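Local coordinates for protein glycoside hydrolase, GH17 family (Formosa sp. Hel1_33_131, PDB 6FCG) that probably hydrolyses internal beta-1,3-glycosidic bonds of laminarin, acting as an endo-laminarinase of a marine bacterium, at residues 243-248 with 368-373; 268-273 with 325-330; 316-321 with 416-421. One frame throughout, in Å; residues are numbered along the deposited sequence.

Contact 1: 243-248 with 368-373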
ATOM      1  N   TYR A 243     -15.919 -24.269  -9.172  1.00 19.10           N
ATOM      2  CA  TYR A 243     -15.686 -22.894  -9.634  1.00 19.33           C
ATOM      3  C   TYR A 243     -14.225 -22.465  -9.651  1.00 19.30           C
ATOM      4  O   TYR A 243     -13.776 -21.709  -8.799  1.00 18.96           O
ATOM      5  CB  TYR A 243     -16.524 -21.915  -8.798  1.00 20.10           C
ATOM      6  CG  TYR A 243     -17.910 -21.629  -9.374  1.00 19.93           C
ATOM      7  CD1 TYR A 243     -18.066 -20.720 -10.413  1.00 19.65           C
ATOM      8  CD2 TYR A 243     -19.049 -22.277  -8.872  1.00 19.88           C
ATOM      9  CE1 TYR A 243     -19.312 -20.456 -10.941  1.00 20.35           C
ATOM     10  CE2 TYR A 243     -20.310 -22.031  -9.390  1.00 19.46           C
ATOM     11  CZ  TYR A 243     -20.438 -21.122 -10.425  1.00 20.55           C
ATOM     12  OH  TYR A 243     -21.663 -20.823 -10.951  1.00 19.72           O
ATOM     13  N   PRO A 244     -13.468 -22.943 -10.653  1.00 20.22           N
ATOM     14  CA  PRO A 244     -12.093 -22.473 -10.833  1.00 20.30           C
ATOM     15  C   PRO A 244     -11.978 -20.938 -10.854  1.00 20.71           C
ATOM     16  O   PRO A 244     -11.030 -20.415 -10.264  1.00 21.16           O
ATOM     17  CB  PRO A 244     -11.667 -23.084 -12.188  1.00 19.67           C
ATOM     18  CG  PRO A 244     -12.659 -24.122 -12.513  1.00 19.71           C
ATOM     19  CD  PRO A 244     -13.764 -24.117 -11.505  1.00 20.26           C
ATOM     20  N   MET A 245     -12.899 -20.235 -11.531  1.00 20.66           N
ATOM     21  CA  MET A 245     -12.801 -18.772 -11.643  1.00 21.91           C
ATOM     22  C   MET A 245     -12.622 -18.141 -10.274  1.00 23.56           C
ATOM     23  O   MET A 245     -11.743 -17.337 -10.062  1.00 21.45           O
ATOM     24  CB  MET A 245     -14.020 -18.164 -12.318  1.00 22.25           C
ATOM     25  CG  MET A 245     -13.820 -16.700 -12.702  1.00 23.23           C
ATOM     26  SD  MET A 245     -15.205 -15.630 -12.287  1.00 25.03           S
ATOM     27  CE  MET A 245     -15.251 -15.688 -10.510  1.00 25.70           C
ATOM     28  N   HIS A 246     -13.461 -18.541  -9.331  1.00 27.56           N
ATOM     29  CA  HIS A 246     -13.344 -18.048  -7.967  1.00 28.37           C
ATOM     30  C   HIS A 246     -12.028 -18.430  -7.323  1.00 26.13           C
ATOM     31  O   HIS A 246     -11.467 -17.639  -6.590  1.00 27.88           O
ATOM     32  CB  HIS A 246     -14.524 -18.528  -7.121  1.00 30.57           C
ATOM     33  CG  HIS A 246     -15.793 -17.827  -7.460  1.00 32.28           C
ATOM     34  ND1 HIS A 246     -16.864 -18.450  -8.066  1.00 35.04           N
ATOM     35  CD2 HIS A 246     -16.141 -16.531  -7.330  1.00 32.58           C
ATOM     36  CE1 HIS A 246     -17.832 -17.572  -8.259  1.00 33.86           C
ATOM     37  NE2 HIS A 246     -17.417 -16.400  -7.819  1.00 34.42           N
ATOM     38  N   ASP A 247     -11.565 -19.648  -7.573  1.00 24.28           N
ATOM     39  CA  ASP A 247     -10.331 -20.101  -6.995  1.00 23.35           C
ATOM     40  C   ASP A 247      -9.096 -19.428  -7.586  1.00 22.51           C
ATOM     41  O   ASP A 247      -8.066 -19.388  -6.920  1.00 21.31           O
ATOM     42  CB  ASP A 247     -10.242 -21.638  -7.009  1.00 25.28           C
ATOM     43  CG  ASP A 247     -11.152 -22.290  -5.961  1.00 26.79           C
ATOM     44  OD1 ASP A 247     -11.618 -21.593  -5.037  1.00 28.29           O
ATOM     45  OD2 ASP A 247     -11.381 -23.517  -6.023  1.00 28.31           O
ATOM     46  N   THR A 248      -9.189 -18.784  -8.748  1.00 23.31           N
ATOM     47  CA  THR A 248      -8.083 -17.892  -9.190  1.00 23.23           C
ATOM     48  C   THR A 248      -7.706 -16.806  -8.147  1.00 24.91           C
ATOM     49  O   THR A 248      -6.593 -16.251  -8.199  1.00 21.49           O
ATOM     50  CB  THR A 248      -8.337 -17.147 -10.502  1.00 22.70           C
ATOM     51  OG1 THR A 248      -9.429 -16.225 -10.356  1.00 22.81           O
ATOM     52  CG2 THR A 248      -8.600 -18.116 -11.611  1.00 23.69           C
ATOM     53  N   ASN A 368     -22.901 -10.167 -11.605  1.00 21.39           N
ATOM     54  CA  ASN A 368     -23.750  -9.634 -12.661  1.00 20.02           C
ATOM     55  C   ASN A 368     -23.269  -9.959 -14.070  1.00 19.48           C
ATOM     56  O   ASN A 368     -23.833  -9.461 -15.021  1.00 19.16           O
ATOM     57  CB  ASN A 368     -23.873  -8.093 -12.533  1.00 19.51           C
ATOM     58  CG  ASN A 368     -24.358  -7.638 -11.154  1.00 19.38           C
ATOM     59  OD1 ASN A 368     -25.278  -8.236 -10.563  1.00 20.55           O
ATOM     60  ND2 ASN A 368     -23.737  -6.587 -10.620  1.00 19.12           N
ATOM     61  N   HIS A 369     -22.232 -10.759 -14.233  1.00 19.58           N
ATOM     62  CA  HIS A 369     -21.610 -10.891 -15.550  1.00 20.52           C
ATOM     63  C   HIS A 369     -21.332 -12.320 -15.953  1.00 19.82           C
ATOM     64  O   HIS A 369     -20.454 -12.596 -16.790  1.00 19.53           O
ATOM     65  CB  HIS A 369     -20.340 -10.023 -15.630  1.00 21.75           C
ATOM     66  CG  HIS A 369     -20.622  -8.556 -15.528  1.00 22.89           C
ATOM     67  ND1 HIS A 369     -21.116  -7.813 -16.581  1.00 23.85           N
ATOM     68  CD2 HIS A 369     -20.500  -7.697 -14.489  1.00 23.27           C
ATOM     69  CE1 HIS A 369     -21.276  -6.558 -16.199  1.00 23.44           C
ATOM     70  NE2 HIS A 369     -20.907  -6.461 -14.935  1.00 23.43           N
ATOM     71  N   PHE A 370     -22.122 -13.237 -15.423  1.00 19.81           N
ATOM     72  CA  PHE A 370     -21.924 -14.647 -15.755  1.00 20.65           C
ATOM     73  C   PHE A 370     -22.636 -15.133 -17.044  1.00 20.18           C
ATOM     74  O   PHE A 370     -22.445 -16.269 -17.449  1.00 19.93           O
ATOM     75  CB  PHE A 370     -22.316 -15.516 -14.572  1.00 21.75           C
ATOM     76  CG  PHE A 370     -21.248 -15.635 -13.546  1.00 21.55           C
ATOM     77  CD1 PHE A 370     -20.263 -16.611 -13.674  1.00 21.12           C
ATOM     78  CD2 PHE A 370     -21.238 -14.802 -12.443  1.00 22.14           C
ATOM     79  CE1 PHE A 370     -19.284 -16.739 -12.729  1.00 21.02           C
ATOM     80  CE2 PHE A 370     -20.251 -14.928 -11.482  1.00 22.36           C
ATOM     81  CZ  PHE A 370     -19.281 -15.896 -11.624  1.00 22.24           C
ATOM     82  N   GLY A 371     -23.423 -14.268 -17.678  1.00 19.90           N
ATOM     83  CA  GLY A 371     -24.159 -14.628 -18.862  1.00 19.11           C
ATOM     84  C   GLY A 371     -23.308 -14.982 -20.054  1.00 18.90           C
ATOM     85  O   GLY A 371     -22.143 -14.597 -20.135  1.00 17.02           O
ATOM     86  N   LEU A 372     -23.900 -15.765 -20.964  1.00 18.79           N
ATOM     87  CA  LEU A 372     -23.409 -15.880 -22.336  1.00 18.39           C
ATOM     88  C   LEU A 372     -23.905 -14.680 -23.135  1.00 19.57           C
ATOM     89  O   LEU A 372     -23.301 -14.290 -24.143  1.00 20.34           O
ATOM     90  CB  LEU A 372     -23.874 -17.171 -22.967  1.00 17.70           C
ATOM     91  CG  LEU A 372     -23.554 -18.446 -22.215  1.00 17.54           C
ATOM     92  CD1 LEU A 372     -24.235 -19.612 -22.901  1.00 17.67           C
ATOM     93  CD2 LEU A 372     -22.064 -18.694 -22.109  1.00 18.18           C
ATOM     94  N   PHE A 373     -25.018 -14.104 -22.699  1.00 20.88           N
ATOM     95  CA  PHE A 373     -25.564 -12.870 -23.279  1.00 21.81           C
ATOM     96  C   PHE A 373     -25.541 -11.773 -22.230  1.00 21.98           C
ATOM     97  O   PHE A 373     -25.593 -12.063 -21.010  1.00 19.35           O
ATOM     98  CB  PHE A 373     -27.048 -13.041 -23.693  1.00 22.49           C
ATOM     99  CG  PHE A 373     -27.302 -14.107 -24.714  1.00 24.15           C
ATOM    100  CD1 PHE A 373     -27.545 -15.409 -24.345  1.00 23.15           C
ATOM    101  CD2 PHE A 373     -27.330 -13.785 -26.072  1.00 25.82           C
ATOM    102  CE1 PHE A 373     -27.772 -16.375 -25.296  1.00 23.73           C
ATOM    103  CE2 PHE A 373     -27.556 -14.763 -27.029  1.00 25.15           C
ATOM    104  CZ  PHE A 373     -27.791 -16.055 -26.637  1.00 24.53           C
TER
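Phe-370 reaches out of its loop to the start of helix 244-250, where its ring ends among Tyr-243, Met-245 and His-246. From a CB that points toward the helix, the phenyl ring extends until its far end does the touching. CE1 comes first, meeting the Tyr-243 ring atom CE1 at 4.1 Å, the two side chains passing at a slant. At the tip, CZ lies 4.0 Å from His-246 CE1 and 4.1 Å from Met-245 SD, with the Met-245 methyl CE close by. Met-245 SD with the Phe-370 ring is a Met-aromatic contact: the sulfur stands 5.1 Å from the ring centroid, 56° off the ring normal, obliquely and beyond the rim. Met-245 and Phe-370 approach from opposite directions, and the methionine chain is bent at chi2 (-135°) and chi3 (65°), which carries CE over one face of the His-246 imidazole, offset toward its rim. In the TIM barrel of this family, helix 244-250 follows the sixth parallel strand, 238-241, and Phe-370 belongs to the long loop after helix 326-342. Beyond this cluster of side chains, Tyr-243 OH is hydrogen-bonded to Glu-305 at the end of strand 301-305, and His-246 meets Tyr-316 edge-to-face.

Contact 2: 268-273 with 325-330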
ATOM      1  N   LYS A 268      -0.896 -18.564 -26.656  1.00 42.06           N
ATOM      2  CA  LYS A 268      -0.571 -19.870 -26.074  1.00 45.88           C
ATOM      3  C   LYS A 268      -0.570 -19.834 -24.567  1.00 43.69           C
ATOM      4  O   LYS A 268      -1.054 -20.766 -23.933  1.00 43.79           O
ATOM      5  CB  LYS A 268       0.772 -20.439 -26.622  1.00 54.45           C
ATOM      6  CG  LYS A 268       0.478 -21.274 -27.873  1.00 61.07           C
ATOM      7  CD  LYS A 268       1.631 -21.611 -28.793  1.00 68.94           C
ATOM      8  CE  LYS A 268       1.163 -22.502 -29.952  1.00 71.09           C
ATOM      9  NZ  LYS A 268       1.673 -22.028 -31.274  1.00 72.64           N
ATOM     10  N   ARG A 269      -0.065 -18.740 -24.002  1.00 42.29           N
ATOM     11  CA  ARG A 269      -0.108 -18.532 -22.559  1.00 41.67           C
ATOM     12  C   ARG A 269      -1.526 -18.594 -21.971  1.00 40.53           C
ATOM     13  O   ARG A 269      -1.739 -19.215 -20.924  1.00 39.96           O
ATOM     14  CB  ARG A 269       0.560 -17.211 -22.197  1.00 41.94           C
ATOM     15  CG  ARG A 269       2.065 -17.336 -22.211  1.00 44.37           C
ATOM     16  CD  ARG A 269       2.820 -16.193 -22.901  1.00 43.19           C
ATOM     17  NE  ARG A 269       3.008 -15.029 -22.099  1.00 43.67           N
ATOM     18  CZ  ARG A 269       3.201 -13.794 -22.566  1.00 41.37           C
ATOM     19  NH1 ARG A 269       3.287 -13.475 -23.871  1.00 35.53           N
ATOM     20  NH2 ARG A 269       3.331 -12.855 -21.659  1.00 43.43           N
ATOM     21  N   ILE A 270      -2.475 -17.943 -22.641  1.00 36.46           N
ATOM     22  CA  ILE A 270      -3.869 -17.989 -22.224  1.00 35.99           C
ATOM     23  C   ILE A 270      -4.429 -19.418 -22.353  1.00 36.71           C
ATOM     24  O   ILE A 270      -5.023 -19.922 -21.406  1.00 34.36           O
ATOM     25  CB  ILE A 270      -4.726 -16.929 -22.968  1.00 33.68           C
ATOM     26  CG1 ILE A 270      -4.347 -15.545 -22.451  1.00 31.55           C
ATOM     27  CG2 ILE A 270      -6.217 -17.166 -22.737  1.00 32.88           C
ATOM     28  CD1 ILE A 270      -5.000 -14.397 -23.179  1.00 31.11           C
ATOM     29  N   ASP A 271      -4.227 -20.063 -23.506  1.00 36.91           N
ATOM     30  CA  ASP A 271      -4.677 -21.449 -23.713  1.00 36.28           C
ATOM     31  C   ASP A 271      -4.203 -22.404 -22.611  1.00 35.42           C
ATOM     32  O   ASP A 271      -4.996 -23.168 -22.070  1.00 39.60           O
ATOM     33  CB  ASP A 271      -4.231 -21.987 -25.082  1.00 37.30           C
ATOM     34  CG  ASP A 271      -5.056 -21.432 -26.253  1.00 39.37           C
ATOM     35  OD1 ASP A 271      -6.226 -21.038 -26.048  1.00 40.44           O
ATOM     36  OD2 ASP A 271      -4.531 -21.423 -27.404  1.00 37.20           O
ATOM     37  N   ILE A 272      -2.924 -22.344 -22.281  1.00 35.04           N
ATOM     38  CA  ILE A 272      -2.313 -23.227 -21.273  1.00 35.37           C
ATOM     39  C   ILE A 272      -2.891 -22.944 -19.906  1.00 34.14           C
ATOM     40  O   ILE A 272      -3.175 -23.866 -19.146  1.00 35.54           O
ATOM     41  CB  ILE A 272      -0.762 -23.054 -21.233  1.00 37.53           C
ATOM     42  CG1 ILE A 272      -0.146 -23.748 -22.431  1.00 39.83           C
ATOM     43  CG2 ILE A 272      -0.124 -23.623 -19.967  1.00 37.31           C
ATOM     44  CD1 ILE A 272       1.220 -23.212 -22.791  1.00 44.30           C
ATOM     45  N   ALA A 273      -3.034 -21.662 -19.581  1.00 33.29           N
ATOM     46  CA  ALA A 273      -3.539 -21.273 -18.274  1.00 33.31           C
ATOM     47  C   ALA A 273      -5.006 -21.690 -18.113  1.00 31.43           C
ATOM     48  O   ALA A 273      -5.381 -22.234 -17.067  1.00 29.68           O
ATOM     49  CB  ALA A 273      -3.395 -19.778 -18.072  1.00 33.82           C
ATOM     50  N   ASP A 325     -13.005 -11.818 -18.497  1.00 24.40           N
ATOM     51  CA  ASP A 325     -13.245 -11.137 -19.778  1.00 25.58           C
ATOM     52  C   ASP A 325     -13.966 -12.130 -20.698  1.00 24.03           C
ATOM     53  O   ASP A 325     -13.987 -13.331 -20.404  1.00 23.60           O
ATOM     54  CB  ASP A 325     -11.939 -10.615 -20.420  1.00 27.69           C
ATOM     55  CG  ASP A 325     -10.934 -11.725 -20.684  1.00 30.66           C
ATOM     56  OD1 ASP A 325     -11.226 -12.577 -21.557  1.00 30.23           O
ATOM     57  OD2 ASP A 325      -9.852 -11.730 -20.029  1.00 35.12           O
ATOM     58  N   GLU A 326     -14.501 -11.661 -21.820  1.00 23.38           N
ATOM     59  CA  GLU A 326     -15.314 -12.518 -22.679  1.00 23.88           C
ATOM     60  C   GLU A 326     -14.548 -13.620 -23.396  1.00 26.62           C
ATOM     61  O   GLU A 326     -15.137 -14.663 -23.763  1.00 28.55           O
ATOM     62  CB  GLU A 326     -16.064 -11.699 -23.703  1.00 24.19           C
ATOM     63  CG  GLU A 326     -17.125 -10.806 -23.074  1.00 25.51           C
ATOM     64  CD  GLU A 326     -17.962 -10.025 -24.080  1.00 25.56           C
ATOM     65  OE1 GLU A 326     -17.998 -10.397 -25.278  1.00 28.29           O
ATOM     66  OE2 GLU A 326     -18.597  -9.039 -23.664  1.00 24.67           O
ATOM     67  N   TYR A 327     -13.246 -13.404 -23.598  1.00 27.42           N
ATOM     68  CA  TYR A 327     -12.399 -14.379 -24.285  1.00 28.14           C
ATOM     69  C   TYR A 327     -12.134 -15.582 -23.390  1.00 28.74           C
ATOM     70  O   TYR A 327     -12.289 -16.736 -23.800  1.00 29.89           O
ATOM     71  CB  TYR A 327     -11.086 -13.717 -24.732  1.00 28.74           C
ATOM     72  CG  TYR A 327     -10.145 -14.586 -25.545  1.00 29.60           C
ATOM     73  CD1 TYR A 327     -10.572 -15.200 -26.723  1.00 30.44           C
ATOM     74  CD2 TYR A 327      -8.814 -14.741 -25.181  1.00 30.32           C
ATOM     75  CE1 TYR A 327      -9.707 -15.973 -27.492  1.00 31.35           C
ATOM     76  CE2 TYR A 327      -7.943 -15.506 -25.947  1.00 31.16           C
ATOM     77  CZ  TYR A 327      -8.395 -16.113 -27.100  1.00 30.91           C
ATOM     78  OH  TYR A 327      -7.532 -16.863 -27.844  1.00 31.65           O
ATOM     79  N   LYS A 328     -11.713 -15.324 -22.163  1.00 28.54           N
ATOM     80  CA  LYS A 328     -11.453 -16.416 -21.244  1.00 28.28           C
ATOM     81  C   LYS A 328     -12.738 -17.145 -20.892  1.00 26.72           C
ATOM     82  O   LYS A 328     -12.689 -18.342 -20.664  1.00 26.33           O
ATOM     83  CB  LYS A 328     -10.734 -15.947 -19.981  1.00 27.69           C
ATOM     84  CG  LYS A 328      -9.330 -15.483 -20.257  1.00 27.82           C
ATOM     85  CD  LYS A 328      -8.539 -15.416 -18.978  1.00 30.68           C
ATOM     86  CE  LYS A 328      -8.023 -14.025 -18.649  1.00 31.56           C
ATOM     87  NZ  LYS A 328      -6.900 -13.441 -19.320  1.00 34.12           N
ATOM     88  N   GLU A 329     -13.860 -16.424 -20.835  1.00 25.41           N
ATOM     89  CA  GLU A 329     -15.166 -17.054 -20.619  1.00 26.03           C
ATOM     90  C   GLU A 329     -15.480 -18.055 -21.725  1.00 26.25           C
ATOM     91  O   GLU A 329     -15.927 -19.181 -21.449  1.00 28.43           O
ATOM     92  CB  GLU A 329     -16.297 -16.019 -20.548  1.00 26.00           C
ATOM     93  CG  GLU A 329     -17.668 -16.654 -20.386  1.00 26.18           C
ATOM     94  CD  GLU A 329     -18.794 -15.675 -20.525  1.00 28.50           C
ATOM     95  OE1 GLU A 329     -19.649 -15.799 -19.660  1.00 30.99           O
ATOM     96  OE2 GLU A 329     -18.858 -14.821 -21.474  1.00 31.62           O
ATOM     97  N   ALA A 330     -15.272 -17.637 -22.960  1.00 25.22           N
ATOM     98  CA  ALA A 330     -15.489 -18.517 -24.098  1.00 25.61           C
ATOM     99  C   ALA A 330     -14.597 -19.762 -24.046  1.00 25.79           C
ATOM    100  O   ALA A 330     -15.066 -20.882 -24.272  1.00 26.10           O
ATOM    101  CB  ALA A 330     -15.271 -17.766 -25.399  1.00 25.30           C
TER
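Ile-270 and Tyr-327 form the heart of this helix-helix contact, which is apolar and involves no hydrogen bond between the two segments. The branch methyl CG2 of Ile-270 lies 4.0 Å from Tyr-327 CE2, and the end of the longer branch, CD1, is 4.2 Å from the same ring atom, so both arms of the isoleucine converge on one corner of the phenol at a slant. CG2 also approaches the aliphatic part of Lys-328, 4.3 Å from its CG. The backbones draw closest at Ile-270 and Lys-328, whose CA atoms are 7.8 Å apart. Tyr-327 reaches across because its ring carbon CG is trans to the backbone N (chi1 -176°), and Leu-267 and the ring of Phe-414 pack against it as well. These segments belong to helices 266-294 and 326-342, consecutive outer helices of the TIM barrel that precede and follow strand 301-305. The start of the second helix is fixed by Asp-325, its N-cap. OD1 accepts a nearly straight bond (172°) from Lys-328 N at 2.9 Å, met on the syn side and 28° out of the carboxylate plane, and a weak one from Tyr-327 N. The other oxygen, OD2, forms a salt bridge with Lys-328 NZ at 3.5 Å. The ammonium group has a second partner in the backbone carbonyl of Glu-418, to which it is hydrogen-bonded; the helix start and this lysine would together be expected to stabilise the charged carboxylate. Across the subunit interface, Ile-270 also packs on Leu-415 of the second subunit, and neighbouring Arg-269 makes a salt bridge to Glu-416 of that subunit.

Contact 3: 316-321 with 416-421; sequences YGAKGS and EVELPP
Glu-418 and Ala-318 meet with the carboxylate end of one set against the methyl group of the other. The glutamate leaves its backbone toward the 316-321 loop, with CG opposite the carbonyl carbon and beside the backbone N (chi1 -59°), and the chain stays extended beyond CG. The Ala-318 methyl is set to the side, and Glu-418 OE1 meets it at CB with CA next nearest; this is van der Waals contact at most, and at this resolution its closeness does not mark a specific interaction. The second oxygen, OE2, has a long, weak ion pair with Lys-322, whose ammonium group is hydrogen-bonded to the carbonyl of Ala-318 as well, so one lysine touches both sides of the contact. Glu-418 of the second subunit brings its carboxylate close to this one; two like charges so near would probably raise the pKa of one of them unless the lysine offsets it.

The other point of approach pairs a backbone oxygen with a proline ring: Ser-321 O is 3.6 Å from CD of Pro-421, whose CB bond points toward the loop. No hydrogen bond spans the two segments. The same Ser-321 oxygen is hydrogen-bonded by Trp-255 NE1, and Pro-420 and Pro-421 both pack on that tryptophan.

Ala-318 holds the second position of a type I beta turn from Gly-317 to Gly-320. The contact thus lays the segment between helix 410-416 and strand 422-423 against a turn in the loop that follows strand 301-305 of the TIM barrel.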
ATOM      1  N   TYR A 316     -11.431 -10.685  -9.261  1.00 20.90           N
ATOM      2  CA  TYR A 316     -11.238 -11.555 -10.416  1.00 20.37           C
ATOM      3  C   TYR A 316     -10.893 -10.845 -11.747  1.00 20.84           C
ATOM      4  O   TYR A 316     -10.640 -11.527 -12.750  1.00 20.10           O
ATOM      5  CB  TYR A 316     -12.489 -12.402 -10.604  1.00 20.29           C
ATOM      6  CG  TYR A 316     -13.003 -12.977  -9.310  1.00 20.16           C
ATOM      7  CD1 TYR A 316     -12.309 -14.006  -8.658  1.00 19.79           C
ATOM      8  CD2 TYR A 316     -14.165 -12.481  -8.718  1.00 19.35           C
ATOM      9  CE1 TYR A 316     -12.770 -14.533  -7.469  1.00 20.20           C
ATOM     10  CE2 TYR A 316     -14.641 -13.005  -7.543  1.00 19.66           C
ATOM     11  CZ  TYR A 316     -13.939 -14.021  -6.911  1.00 21.30           C
ATOM     12  OH  TYR A 316     -14.435 -14.527  -5.725  1.00 23.31           O
ATOM     13  N   GLY A 317     -10.865  -9.499 -11.758  1.00 20.71           N
ATOM     14  CA  GLY A 317     -10.543  -8.728 -12.969  1.00 20.51           C
ATOM     15  C   GLY A 317      -9.186  -8.024 -12.941  1.00 21.06           C
ATOM     16  O   GLY A 317      -8.199  -8.542 -12.404  1.00 20.80           O
ATOM     17  N   ALA A 318      -9.134  -6.842 -13.539  1.00 21.02           N
ATOM     18  CA  ALA A 318      -7.894  -6.033 -13.600  1.00 21.99           C
ATOM     19  C   ALA A 318      -7.270  -5.712 -12.233  1.00 22.39           C
ATOM     20  O   ALA A 318      -6.075  -5.602 -12.125  1.00 20.23           O
ATOM     21  CB  ALA A 318      -8.152  -4.733 -14.379  1.00 21.50           C
ATOM     22  N   LYS A 319      -8.086  -5.569 -11.192  1.00 26.60           N
ATOM     23  CA  LYS A 319      -7.591  -5.227  -9.856  1.00 29.64           C
ATOM     24  C   LYS A 319      -7.242  -6.451  -9.018  1.00 28.25           C
ATOM     25  O   LYS A 319      -6.970  -6.323  -7.825  1.00 27.12           O
ATOM     26  CB  LYS A 319      -8.617  -4.370  -9.095  1.00 35.85           C
ATOM     27  CG  LYS A 319      -9.163  -3.131  -9.848  1.00 40.98           C
ATOM     28  CD  LYS A 319      -9.106  -1.885  -8.969  1.00 47.92           C
ATOM     29  CE  LYS A 319     -10.376  -1.650  -8.166  1.00 49.22           C
ATOM     30  NZ  LYS A 319     -10.437  -0.236  -7.711  1.00 51.58           N
ATOM     31  N   GLY A 320      -7.257  -7.634  -9.632  1.00 28.12           N
ATOM     32  CA  GLY A 320      -6.957  -8.893  -8.942  1.00 26.45           C
ATOM     33  C   GLY A 320      -6.389  -9.920  -9.913  1.00 24.21           C
ATOM     34  O   GLY A 320      -5.385  -9.665 -10.558  1.00 23.06           O
ATOM     35  N   SER A 321      -7.057 -11.060 -10.043  1.00 23.13           N
ATOM     36  CA  SER A 321      -6.480 -12.252 -10.698  1.00 22.32           C
ATOM     37  C   SER A 321      -6.449 -12.250 -12.218  1.00 21.97           C
ATOM     38  O   SER A 321      -5.912 -13.174 -12.796  1.00 20.99           O
ATOM     39  CB  SER A 321      -7.223 -13.489 -10.236  1.00 22.37           C
ATOM     40  OG  SER A 321      -8.490 -13.604 -10.869  1.00 22.60           O
ATOM     41  N   GLU A 416      -8.714  -5.238 -24.469  1.00 26.85           N
ATOM     42  CA  GLU A 416      -9.227  -5.243 -23.106  1.00 27.24           C
ATOM     43  C   GLU A 416      -8.785  -6.476 -22.318  1.00 26.15           C
ATOM     44  O   GLU A 416      -8.715  -6.398 -21.105  1.00 25.47           O
ATOM     45  CB  GLU A 416     -10.740  -5.160 -23.066  1.00 27.03           C
ATOM     46  CG  GLU A 416     -11.348  -3.986 -23.809  1.00 28.17           C
ATOM     47  CD  GLU A 416     -12.753  -3.613 -23.306  1.00 29.09           C
ATOM     48  OE1 GLU A 416     -13.279  -4.392 -22.498  1.00 32.20           O
ATOM     49  OE2 GLU A 416     -13.358  -2.583 -23.696  1.00 28.35           O
ATOM     50  N   VAL A 417      -8.480  -7.584 -22.982  1.00 25.64           N
ATOM     51  CA  VAL A 417      -8.049  -8.801 -22.282  1.00 27.39           C
ATOM     52  C   VAL A 417      -6.627  -8.634 -21.708  1.00 29.62           C
ATOM     53  O   VAL A 417      -5.740  -8.157 -22.388  1.00 30.16           O
ATOM     54  CB  VAL A 417      -8.041 -10.042 -23.230  1.00 26.76           C
ATOM     55  CG1 VAL A 417      -7.493 -11.259 -22.508  1.00 26.45           C
ATOM     56  CG2 VAL A 417      -9.420 -10.403 -23.775  1.00 26.14           C
ATOM     57  N   GLU A 418      -6.448  -9.030 -20.444  1.00 31.43           N
ATOM     58  CA  GLU A 418      -5.140  -9.087 -19.814  1.00 31.58           C
ATOM     59  C   GLU A 418      -4.688 -10.530 -19.684  1.00 29.83           C
ATOM     60  O   GLU A 418      -5.503 -11.436 -19.703  1.00 29.13           O
ATOM     61  CB  GLU A 418      -5.191  -8.407 -18.451  1.00 33.97           C
ATOM     62  CG  GLU A 418      -5.633  -6.947 -18.556  1.00 36.82           C
ATOM     63  CD  GLU A 418      -5.429  -6.144 -17.293  1.00 38.09           C
ATOM     64  OE1 GLU A 418      -6.397  -5.448 -16.942  1.00 41.41           O
ATOM     65  OE2 GLU A 418      -4.362  -6.212 -16.653  1.00 38.17           O
ATOM     66  N   LEU A 419      -3.376 -10.731 -19.578  1.00 29.83           N
ATOM     67  CA  LEU A 419      -2.814 -12.067 -19.342  1.00 29.96           C
ATOM     68  C   LEU A 419      -2.872 -12.450 -17.873  1.00 28.37           C
ATOM     69  O   LEU A 419      -2.907 -11.586 -17.001  1.00 24.54           O
ATOM     70  CB  LEU A 419      -1.365 -12.192 -19.827  1.00 30.16           C
ATOM     71  CG  LEU A 419      -1.296 -12.311 -21.350  1.00 33.63           C
ATOM     72  CD1 LEU A 419      -0.890 -10.985 -21.961  1.00 34.81           C
ATOM     73  CD2 LEU A 419      -0.322 -13.388 -21.766  1.00 36.98           C
ATOM     74  N   PRO A 420      -2.859 -13.764 -17.594  1.00 28.47           N
ATOM     75  CA  PRO A 420      -2.777 -14.173 -16.199  1.00 27.42           C
ATOM     76  C   PRO A 420      -1.465 -13.693 -15.570  1.00 27.75           C
ATOM     77  O   PRO A 420      -0.498 -13.456 -16.280  1.00 26.60           O
ATOM     78  CB  PRO A 420      -2.825 -15.694 -16.272  1.00 27.57           C
ATOM     79  CG  PRO A 420      -3.423 -16.019 -17.605  1.00 27.98           C
ATOM     80  CD  PRO A 420      -3.037 -14.908 -18.513  1.00 27.79           C
ATOM     81  N   PRO A 421      -1.439 -13.539 -14.245  1.00 28.35           N
ATOM     82  CA  PRO A 421      -0.219 -13.081 -13.630  1.00 28.86           C
ATOM     83  C   PRO A 421       0.908 -14.113 -13.771  1.00 30.54           C
ATOM     84  O   PRO A 421       0.668 -15.320 -13.737  1.00 28.71           O
ATOM     85  CB  PRO A 421      -0.623 -12.889 -12.158  1.00 28.87           C
ATOM     86  CG  PRO A 421      -1.717 -13.870 -11.940  1.00 28.66           C
ATOM     87  CD  PRO A 421      -2.450 -13.951 -13.246  1.00 28.55           C
TER

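How the contacts relate
The three contacts lie beside strands 238-241 and 301-305 and the helices after them. The centre of contact 1 is about 13 Å from those of contacts 2 and 3, which are about 11 Å apart. Along the chain, contact 2 is nested inside contact 1; contact 3 crosses both, because 316-321 falls inside the loops they close while 416-421 follows both. Contact 2 joins helices 266-294 and 326-342; contact 3 adds the loop before helix 326-342 and sets it against the segment after helix 410-416. The Thr-248 and Ser-321 hydroxyls pair between contacts 1 and 3, as Lys-328 and the Glu-418 carbonyl do between contacts 2 and 3, which both touch the second subunit.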